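Local coordinates for protein muconate lactonizing enzyme (Corynebacterium glutamicum, PDB 3I4K) that belongs to the enolase superfamily, in the muconate lactonizing enzyme branch, and carries a magnesium ion in its TIM-barrel-like domain, at residues 225-230 against 235-240; 310-315 against 343-348. One frame throughout, in Å; residues are numbered along the deposited sequence.

Interaction 1 (225-230 against 235-240). With MG (magnesium ion), chain J.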
ATOM      1  N   PHE A 225      -1.322  25.307  -8.146  1.00 34.58           N
ATOM      2  CA  PHE A 225      -0.538  25.986  -7.127  1.00 33.55           C
ATOM      3  C   PHE A 225       0.044  24.971  -6.148  1.00 34.25           C
ATOM      4  O   PHE A 225      -0.663  24.465  -5.269  1.00 34.16           O
ATOM      5  CB  PHE A 225      -1.392  26.996  -6.355  1.00 32.58           C
ATOM      6  CG  PHE A 225      -2.088  28.012  -7.221  1.00 33.59           C
ATOM      7  CD1 PHE A 225      -1.444  28.583  -8.313  1.00 32.09           C
ATOM      8  CD2 PHE A 225      -3.378  28.432  -6.909  1.00 30.93           C
ATOM      9  CE1 PHE A 225      -2.082  29.570  -9.084  1.00 33.88           C
ATOM     10  CE2 PHE A 225      -4.017  29.403  -7.661  1.00 30.98           C
ATOM     11  CZ  PHE A 225      -3.367  29.977  -8.757  1.00 31.37           C
ATOM     12  N   GLU A 226       1.327  24.659  -6.310  1.00 32.18           N
ATOM     13  CA  GLU A 226       2.000  23.722  -5.413  1.00 31.13           C
ATOM     14  C   GLU A 226       2.471  24.443  -4.150  1.00 32.23           C
ATOM     15  O   GLU A 226       3.059  25.526  -4.229  1.00 33.25           O
ATOM     16  CB  GLU A 226       3.195  23.068  -6.109  1.00 29.36           C
ATOM     17  CG  GLU A 226       4.049  22.182  -5.185  1.00 31.28           C
ATOM     18  CD  GLU A 226       5.131  21.408  -5.928  1.00 28.73           C
ATOM     19  OE1 GLU A 226       5.245  21.571  -7.162  1.00 28.62           O
ATOM     20  OE2 GLU A 226       5.868  20.634  -5.278  1.00 33.10           O
ATOM     21  N   GLN A 227       2.194  23.830  -2.997  1.00 30.95           N
ATOM     22  CA  GLN A 227       2.552  24.338  -1.673  1.00 30.00           C
ATOM     23  C   GLN A 227       2.928  25.822  -1.614  1.00 31.84           C
ATOM     24  O   GLN A 227       4.072  26.173  -1.310  1.00 32.72           O
ATOM     25  CB  GLN A 227       3.705  23.508  -1.099  1.00 29.53           C
ATOM     26  CG  GLN A 227       3.816  23.570   0.418  1.00 28.77           C
ATOM     27  CD  GLN A 227       2.743  22.732   1.127  1.00 29.37           C
ATOM     28  OE1 GLN A 227       2.514  21.566   0.773  1.00 27.90           O
ATOM     29  NE2 GLN A 227       2.102  23.313   2.139  1.00 25.94           N
ATOM     30  N   PRO A 228       1.969  26.717  -1.887  1.00 31.52           N
ATOM     31  CA  PRO A 228       2.274  28.148  -1.847  1.00 32.16           C
ATOM     32  C   PRO A 228       2.491  28.668  -0.434  1.00 34.00           C
ATOM     33  O   PRO A 228       3.181  29.676  -0.230  1.00 34.89           O
ATOM     34  CB  PRO A 228       1.042  28.776  -2.475  1.00 33.48           C
ATOM     35  CG  PRO A 228      -0.058  27.854  -1.997  1.00 35.35           C
ATOM     36  CD  PRO A 228       0.557  26.489  -2.238  1.00 30.07           C
ATOM     37  N   THR A 229       1.916  27.958   0.533  1.00 31.94           N
ATOM     38  CA  THR A 229       1.954  28.359   1.930  1.00 30.29           C
ATOM     39  C   THR A 229       2.474  27.287   2.907  1.00 30.36           C
ATOM     40  O   THR A 229       2.684  26.135   2.531  1.00 30.61           O
ATOM     41  CB  THR A 229       0.545  28.790   2.326  1.00 31.16           C
ATOM     42  OG1 THR A 229      -0.373  27.771   1.922  1.00 30.43           O
ATOM     43  CG2 THR A 229       0.170  30.086   1.617  1.00 32.05           C
ATOM     44  N   PRO A 230       2.671  27.657   4.184  1.00 28.56           N
ATOM     45  CA  PRO A 230       3.176  26.743   5.215  1.00 29.30           C
ATOM     46  C   PRO A 230       2.582  25.329   5.237  1.00 30.80           C
ATOM     47  O   PRO A 230       1.367  25.146   5.104  1.00 31.47           O
ATOM     48  CB  PRO A 230       2.914  27.514   6.509  1.00 30.82           C
ATOM     49  CG  PRO A 230       3.106  28.938   6.082  1.00 30.10           C
ATOM     50  CD  PRO A 230       2.353  28.974   4.771  1.00 27.67           C
ATOM     51  N   GLU A 235      -5.895  24.263   6.148  1.00 27.94           N
ATOM     52  CA  GLU A 235      -7.104  25.056   5.919  1.00 30.25           C
ATOM     53  C   GLU A 235      -6.863  26.145   4.877  1.00 29.95           C
ATOM     54  O   GLU A 235      -7.754  26.488   4.093  1.00 28.83           O
ATOM     55  CB  GLU A 235      -7.599  25.666   7.242  1.00 31.76           C
ATOM     56  CG  GLU A 235      -8.375  24.679   8.119  1.00 33.28           C
ATOM     57  CD  GLU A 235      -8.760  25.263   9.481  1.00 34.45           C
ATOM     58  OE1 GLU A 235      -9.142  26.444   9.545  1.00 34.91           O
ATOM     59  OE2 GLU A 235      -8.687  24.539  10.490  1.00 35.83           O
ATOM     60  N   THR A 236      -5.652  26.681   4.852  1.00 28.61           N
ATOM     61  CA  THR A 236      -5.321  27.709   3.874  1.00 27.53           C
ATOM     62  C   THR A 236      -5.227  27.155   2.450  1.00 27.50           C
ATOM     63  O   THR A 236      -5.630  27.820   1.493  1.00 29.18           O
ATOM     64  CB  THR A 236      -4.020  28.417   4.279  1.00 29.04           C
ATOM     65  OG1 THR A 236      -4.305  29.312   5.362  1.00 25.42           O
ATOM     66  CG2 THR A 236      -3.430  29.184   3.121  1.00 31.64           C
ATOM     67  N   LEU A 237      -4.703  25.942   2.293  1.00 28.74           N
ATOM     68  CA  LEU A 237      -4.611  25.347   0.959  1.00 28.66           C
ATOM     69  C   LEU A 237      -6.022  25.179   0.407  1.00 28.61           C
ATOM     70  O   LEU A 237      -6.277  25.410  -0.786  1.00 27.41           O
ATOM     71  CB  LEU A 237      -3.919  23.986   1.012  1.00 27.55           C
ATOM     72  CG  LEU A 237      -2.511  23.920   1.615  1.00 28.54           C
ATOM     73  CD1 LEU A 237      -1.996  22.505   1.531  1.00 25.70           C
ATOM     74  CD2 LEU A 237      -1.565  24.875   0.885  1.00 27.61           C
ATOM     75  N   ARG A 238      -6.939  24.764   1.279  1.00 29.85           N
ATOM     76  CA  ARG A 238      -8.340  24.583   0.899  1.00 30.52           C
ATOM     77  C   ARG A 238      -8.962  25.930   0.535  1.00 29.72           C
ATOM     78  O   ARG A 238      -9.704  26.048  -0.443  1.00 27.96           O
ATOM     79  CB  ARG A 238      -9.127  23.963   2.068  1.00 32.95           C
ATOM     80  CG  ARG A 238     -10.642  23.975   1.896  1.00 38.53           C
ATOM     81  CD  ARG A 238     -11.058  23.264   0.628  1.00 39.95           C
ATOM     82  NE  ARG A 238     -12.510  23.195   0.477  1.00 46.51           N
ATOM     83  CZ  ARG A 238     -13.127  22.890  -0.668  1.00 50.17           C
ATOM     84  NH1 ARG A 238     -12.412  22.627  -1.764  1.00 50.89           N
ATOM     85  NH2 ARG A 238     -14.459  22.848  -0.722  1.00 47.54           N
ATOM     86  N   GLU A 239      -8.653  26.944   1.337  1.00 30.08           N
ATOM     87  CA  GLU A 239      -9.181  28.280   1.113  1.00 30.78           C
ATOM     88  C   GLU A 239      -8.667  28.889  -0.195  1.00 30.49           C
ATOM     89  O   GLU A 239      -9.431  29.557  -0.897  1.00 29.21           O
ATOM     90  CB  GLU A 239      -8.832  29.196   2.297  1.00 30.82           C
ATOM     91  CG  GLU A 239      -9.472  30.594   2.243  1.00 31.15           C
ATOM     92  CD  GLU A 239     -11.002  30.568   2.180  1.00 34.09           C
ATOM     93  OE1 GLU A 239     -11.612  31.627   1.912  1.00 32.79           O
ATOM     94  OE2 GLU A 239     -11.605  29.499   2.406  1.00 36.58           O
ATOM     95  N   ILE A 240      -7.403  28.662  -0.558  1.00 30.05           N
ATOM     96  CA  ILE A 240      -6.960  29.284  -1.802  1.00 30.47           C
ATOM     97  C   ILE A 240      -7.720  28.699  -2.980  1.00 29.75           C
ATOM     98  O   ILE A 240      -8.020  29.409  -3.934  1.00 30.78           O
ATOM     99  CB  ILE A 240      -5.418  29.184  -2.091  1.00 34.76           C
ATOM    100  CG1 ILE A 240      -5.115  27.934  -2.884  1.00 35.01           C
ATOM    101  CG2 ILE A 240      -4.590  29.258  -0.817  1.00 31.72           C
ATOM    102  CD1 ILE A 240      -3.893  28.106  -3.726  1.00 40.11           C
TER
HETATM  103 MG    MG J 385       7.643  21.247  -4.219  1.00 28.28          MG
HETATM  104  O   HOH W   1       6.777  22.470  -2.755  1.00 33.52           O
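Leu237 drives its CD2 methyl into a hollow walled by Thr229, Pro228 and Gln227, a reach of helix 234-244 into the chain that follows strand 224-226. CD2 lies 3.3 Å from Thr229 OG1 and 4.1 Å from Pro228 CD, so the methyl sits against two successive side chains. With OG1 of Thr229 between backbone N and carbonyl carbon (chi1 50°), the hydroxyl faces the helix, and Thr236 CG2 covers it from a second direction at 3.6 Å. One turn further, Ile240 supplies the other bump: its CD1 approaches Phe225 CD2 obliquely to the ring, at a distance (3.2 Å) so short that the exact placement is doubtful, and lies 4.2 Å from Pro228 CG. The proline ring is thus touched by both helix methyls.

No hydrogen bond crosses between 225-230 and 235-240; the join rests on shape, with 280 Å² buried. The wall of the hollow is held from within, since Gln227 NE2 donates to Thr229 O at 2.9 Å and 169°, the acceptor lying near the amide plane. Ser253 and Asp251 also bind the Gln227 amide. On the other side of the strand, Glu226 OE2 binds magnesium at 2.2 Å, alongside Asp200 and Asp251. Helix packed outside, metal ligand at the strand's C-terminal end inside: this is the beta-alpha unit of an enolase-superfamily barrel.

Interaction 2 (310-315 against 343-348)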
ATOM      1  N   GLY A 310      18.381   7.890  -7.387  1.00 43.43           N
ATOM      2  CA  GLY A 310      17.124   8.252  -6.763  1.00 43.70           C
ATOM      3  C   GLY A 310      15.984   8.367  -7.750  1.00 42.69           C
ATOM      4  O   GLY A 310      14.856   7.950  -7.463  1.00 44.18           O
ATOM      5  N   THR A 311      16.277   8.939  -8.912  1.00 40.68           N
ATOM      6  CA  THR A 311      15.286   9.122  -9.958  1.00 40.72           C
ATOM      7  C   THR A 311      14.825   7.773 -10.507  1.00 42.07           C
ATOM      8  O   THR A 311      13.659   7.599 -10.854  1.00 39.94           O
ATOM      9  CB  THR A 311      15.866   9.968 -11.099  1.00 41.74           C
ATOM     10  OG1 THR A 311      16.203  11.273 -10.601  1.00 42.61           O
ATOM     11  CG2 THR A 311      14.872  10.089 -12.242  1.00 40.50           C
ATOM     12  N   ALA A 312      15.751   6.822 -10.580  1.00 42.46           N
ATOM     13  CA  ALA A 312      15.447   5.489 -11.084  1.00 43.14           C
ATOM     14  C   ALA A 312      14.569   4.740 -10.080  1.00 43.34           C
ATOM     15  O   ALA A 312      13.709   3.944 -10.456  1.00 42.37           O
ATOM     16  CB  ALA A 312      16.740   4.718 -11.329  1.00 43.59           C
ATOM     17  N   ALA A 313      14.797   4.989  -8.797  1.00 43.68           N
ATOM     18  CA  ALA A 313      14.002   4.333  -7.771  1.00 44.00           C
ATOM     19  C   ALA A 313      12.576   4.860  -7.884  1.00 43.40           C
ATOM     20  O   ALA A 313      11.614   4.103  -7.749  1.00 42.93           O
ATOM     21  CB  ALA A 313      14.578   4.621  -6.391  1.00 42.75           C
ATOM     22  N   SER A 314      12.443   6.156  -8.158  1.00 42.92           N
ATOM     23  CA  SER A 314      11.120   6.759  -8.291  1.00 42.66           C
ATOM     24  C   SER A 314      10.410   6.371  -9.586  1.00 42.74           C
ATOM     25  O   SER A 314       9.178   6.353  -9.638  1.00 44.85           O
ATOM     26  CB  SER A 314      11.207   8.285  -8.170  1.00 39.95           C
ATOM     27  OG  SER A 314      11.450   8.667  -6.822  1.00 38.10           O
ATOM     28  N   LEU A 315      11.169   6.069 -10.635  1.00 41.91           N
ATOM     29  CA  LEU A 315      10.557   5.670 -11.900  1.00 40.92           C
ATOM     30  C   LEU A 315      10.038   4.231 -11.790  1.00 39.98           C
ATOM     31  O   LEU A 315       9.032   3.869 -12.409  1.00 39.37           O
ATOM     32  CB  LEU A 315      11.563   5.797 -13.051  1.00 40.50           C
ATOM     33  CG  LEU A 315      11.855   7.220 -13.543  1.00 41.67           C
ATOM     34  CD1 LEU A 315      13.072   7.204 -14.447  1.00 42.05           C
ATOM     35  CD2 LEU A 315      10.651   7.782 -14.291  1.00 38.68           C
ATOM     36  N   GLN A 343      24.756   4.125 -17.690  1.00 62.63           N
ATOM     37  CA  GLN A 343      23.755   4.261 -18.746  1.00 61.16           C
ATOM     38  C   GLN A 343      23.158   5.657 -18.744  1.00 60.33           C
ATOM     39  O   GLN A 343      23.396   6.444 -17.831  1.00 60.14           O
ATOM     40  CB  GLN A 343      22.625   3.246 -18.566  1.00 61.24           C
ATOM     41  CG  GLN A 343      23.079   1.804 -18.569  1.00 62.11           C
ATOM     42  CD  GLN A 343      23.112   1.203 -17.183  1.00 62.85           C
ATOM     43  OE1 GLN A 343      23.691   1.773 -16.255  1.00 64.64           O
ATOM     44  NE2 GLN A 343      22.490   0.040 -17.033  1.00 61.98           N
ATOM     45  N   GLU A 344      22.383   5.958 -19.777  1.00 59.78           N
ATOM     46  CA  GLU A 344      21.730   7.252 -19.886  1.00 59.78           C
ATOM     47  C   GLU A 344      20.223   7.042 -19.960  1.00 58.98           C
ATOM     48  O   GLU A 344      19.754   6.025 -20.471  1.00 58.45           O
ATOM     49  CB  GLU A 344      22.209   7.988 -21.134  1.00 61.31           C
ATOM     50  CG  GLU A 344      23.695   8.276 -21.139  1.00 65.08           C
ATOM     51  CD  GLU A 344      24.123   9.103 -22.333  1.00 67.40           C
ATOM     52  OE1 GLU A 344      25.326   9.429 -22.425  1.00 68.48           O
ATOM     53  OE2 GLU A 344      23.259   9.427 -23.179  1.00 69.47           O
ATOM     54  N   PHE A 345      19.470   8.005 -19.434  1.00 57.62           N
ATOM     55  CA  PHE A 345      18.016   7.943 -19.444  1.00 56.07           C
ATOM     56  C   PHE A 345      17.555   8.444 -20.802  1.00 56.91           C
ATOM     57  O   PHE A 345      18.274   9.194 -21.459  1.00 58.18           O
ATOM     58  CB  PHE A 345      17.439   8.833 -18.340  1.00 54.00           C
ATOM     59  CG  PHE A 345      17.646   8.299 -16.956  1.00 51.71           C
ATOM     60  CD1 PHE A 345      16.850   7.275 -16.468  1.00 51.47           C
ATOM     61  CD2 PHE A 345      18.644   8.819 -16.139  1.00 52.87           C
ATOM     62  CE1 PHE A 345      17.040   6.771 -15.180  1.00 52.25           C
ATOM     63  CE2 PHE A 345      18.847   8.322 -14.847  1.00 52.29           C
ATOM     64  CZ  PHE A 345      18.042   7.297 -14.368  1.00 51.71           C
ATOM     65  N   GLU A 346      16.365   8.038 -21.227  1.00 55.92           N
ATOM     66  CA  GLU A 346      15.864   8.479 -22.521  1.00 56.87           C
ATOM     67  C   GLU A 346      14.711   9.444 -22.356  1.00 55.50           C
ATOM     68  O   GLU A 346      13.587   9.026 -22.084  1.00 54.94           O
ATOM     69  CB  GLU A 346      15.398   7.286 -23.356  1.00 58.40           C
ATOM     70  CG  GLU A 346      16.382   6.145 -23.411  1.00 61.93           C
ATOM     71  CD  GLU A 346      15.924   5.038 -24.338  1.00 65.28           C
ATOM     72  OE1 GLU A 346      16.461   3.915 -24.223  1.00 65.98           O
ATOM     73  OE2 GLU A 346      15.033   5.294 -25.185  1.00 65.12           O
ATOM     74  N   TYR A 347      14.997  10.733 -22.521  1.00 54.11           N
ATOM     75  CA  TYR A 347      13.988  11.777 -22.407  1.00 53.25           C
ATOM     76  C   TYR A 347      13.622  12.260 -23.792  1.00 55.52           C
ATOM     77  O   TYR A 347      14.425  12.922 -24.451  1.00 57.26           O
ATOM     78  CB  TYR A 347      14.521  12.972 -21.610  1.00 49.98           C
ATOM     79  CG  TYR A 347      14.702  12.718 -20.139  1.00 47.19           C
ATOM     80  CD1 TYR A 347      13.639  12.877 -19.243  1.00 45.34           C
ATOM     81  CD2 TYR A 347      15.939  12.321 -19.633  1.00 44.92           C
ATOM     82  CE1 TYR A 347      13.808  12.648 -17.879  1.00 41.26           C
ATOM     83  CE2 TYR A 347      16.120  12.088 -18.274  1.00 43.11           C
ATOM     84  CZ  TYR A 347      15.051  12.254 -17.402  1.00 43.07           C
ATOM     85  OH  TYR A 347      15.240  12.020 -16.061  1.00 40.00           O
ATOM     86  N   LYS A 348      12.422  11.926 -24.248  1.00 55.67           N
ATOM     87  CA  LYS A 348      11.988  12.380 -25.559  1.00 57.20           C
ATOM     88  C   LYS A 348      10.484  12.574 -25.599  1.00 56.31           C
ATOM     89  O   LYS A 348       9.737  11.879 -24.911  1.00 56.61           O
ATOM     90  CB  LYS A 348      12.424  11.396 -26.655  1.00 59.86           C
ATOM     91  CG  LYS A 348      11.823  10.005 -26.556  1.00 62.33           C
ATOM     92  CD  LYS A 348      12.272   9.140 -27.731  1.00 64.84           C
ATOM     93  CE  LYS A 348      11.739   7.715 -27.616  1.00 65.84           C
ATOM     94  NZ  LYS A 348      12.247   6.835 -28.712  1.00 67.32           N
TER
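Phe345 is the first residue of 343-348 to meet helix 308-320, and it carries the largest single share of the contact: 62 Å² of its surface is covered by 310-315, against 145 Å² buried on both sides together. Its CG stands anti to the carbonyl carbon (chi1 -72°), which sends the ring towards the helix with the CE1-CZ side leading. Ala312 CB meets that ring at its edge, near the ring plane, 4.2 Å from CZ. Leu315 approaches obliquely, its CD1 4.1 Å from Phe345 CE1. Ala312 and Leu315 are three residues apart, so they lie on neighbouring turns of one helix face, and the CE1-CZ side of the ring reaches both. Pro333 and Pro355 also touch the Phe345 side chain.

Between the two aromatic residues the backbone joins the barrel-domain sheet: Glu346 is hydrogen-bonded to Ala353 of strand 351-353, the antiparallel neighbour of 347-348. The contact therefore sets a helix late in the TIM-barrel-like domain against the short hairpin that extends its sheet beyond strand 137-144.

Tyr347 comes next, on strand 347-348. Its ring extends back to the helix, where OH approaches Thr311 CG2 at 4.3 Å, a distant, marginal touch. The polar ends of this pair are engaged elsewhere: Tyr347 OH with Leu330 O, and Thr311 OG1 with Gly307 O, just ahead of the helix.

Interaction 1 closes before interaction 2 opens along the chain, and all four segments fall in the enolase C-terminal domain-like range. Their centres lie 30 Å apart, on opposite sides of the chain's centre, with nearest atoms about 13 Å apart and no touch. One mixed sheet connects them: strand 224-226 of interaction 1 lies among its parallel strands, whereas strand 347-348 of interaction 2 forms an outermost strand, antiparallel to its neighbour 351-353. The first contact joins a strand to the next helix, after a short loop; the second bridges 27 intervening residues. Interaction 1 packs a helix on a barrel strand, interaction 2 a helix on the chain leading into an edge hairpin, and the magnesium site belongs to interaction 1, through Glu226.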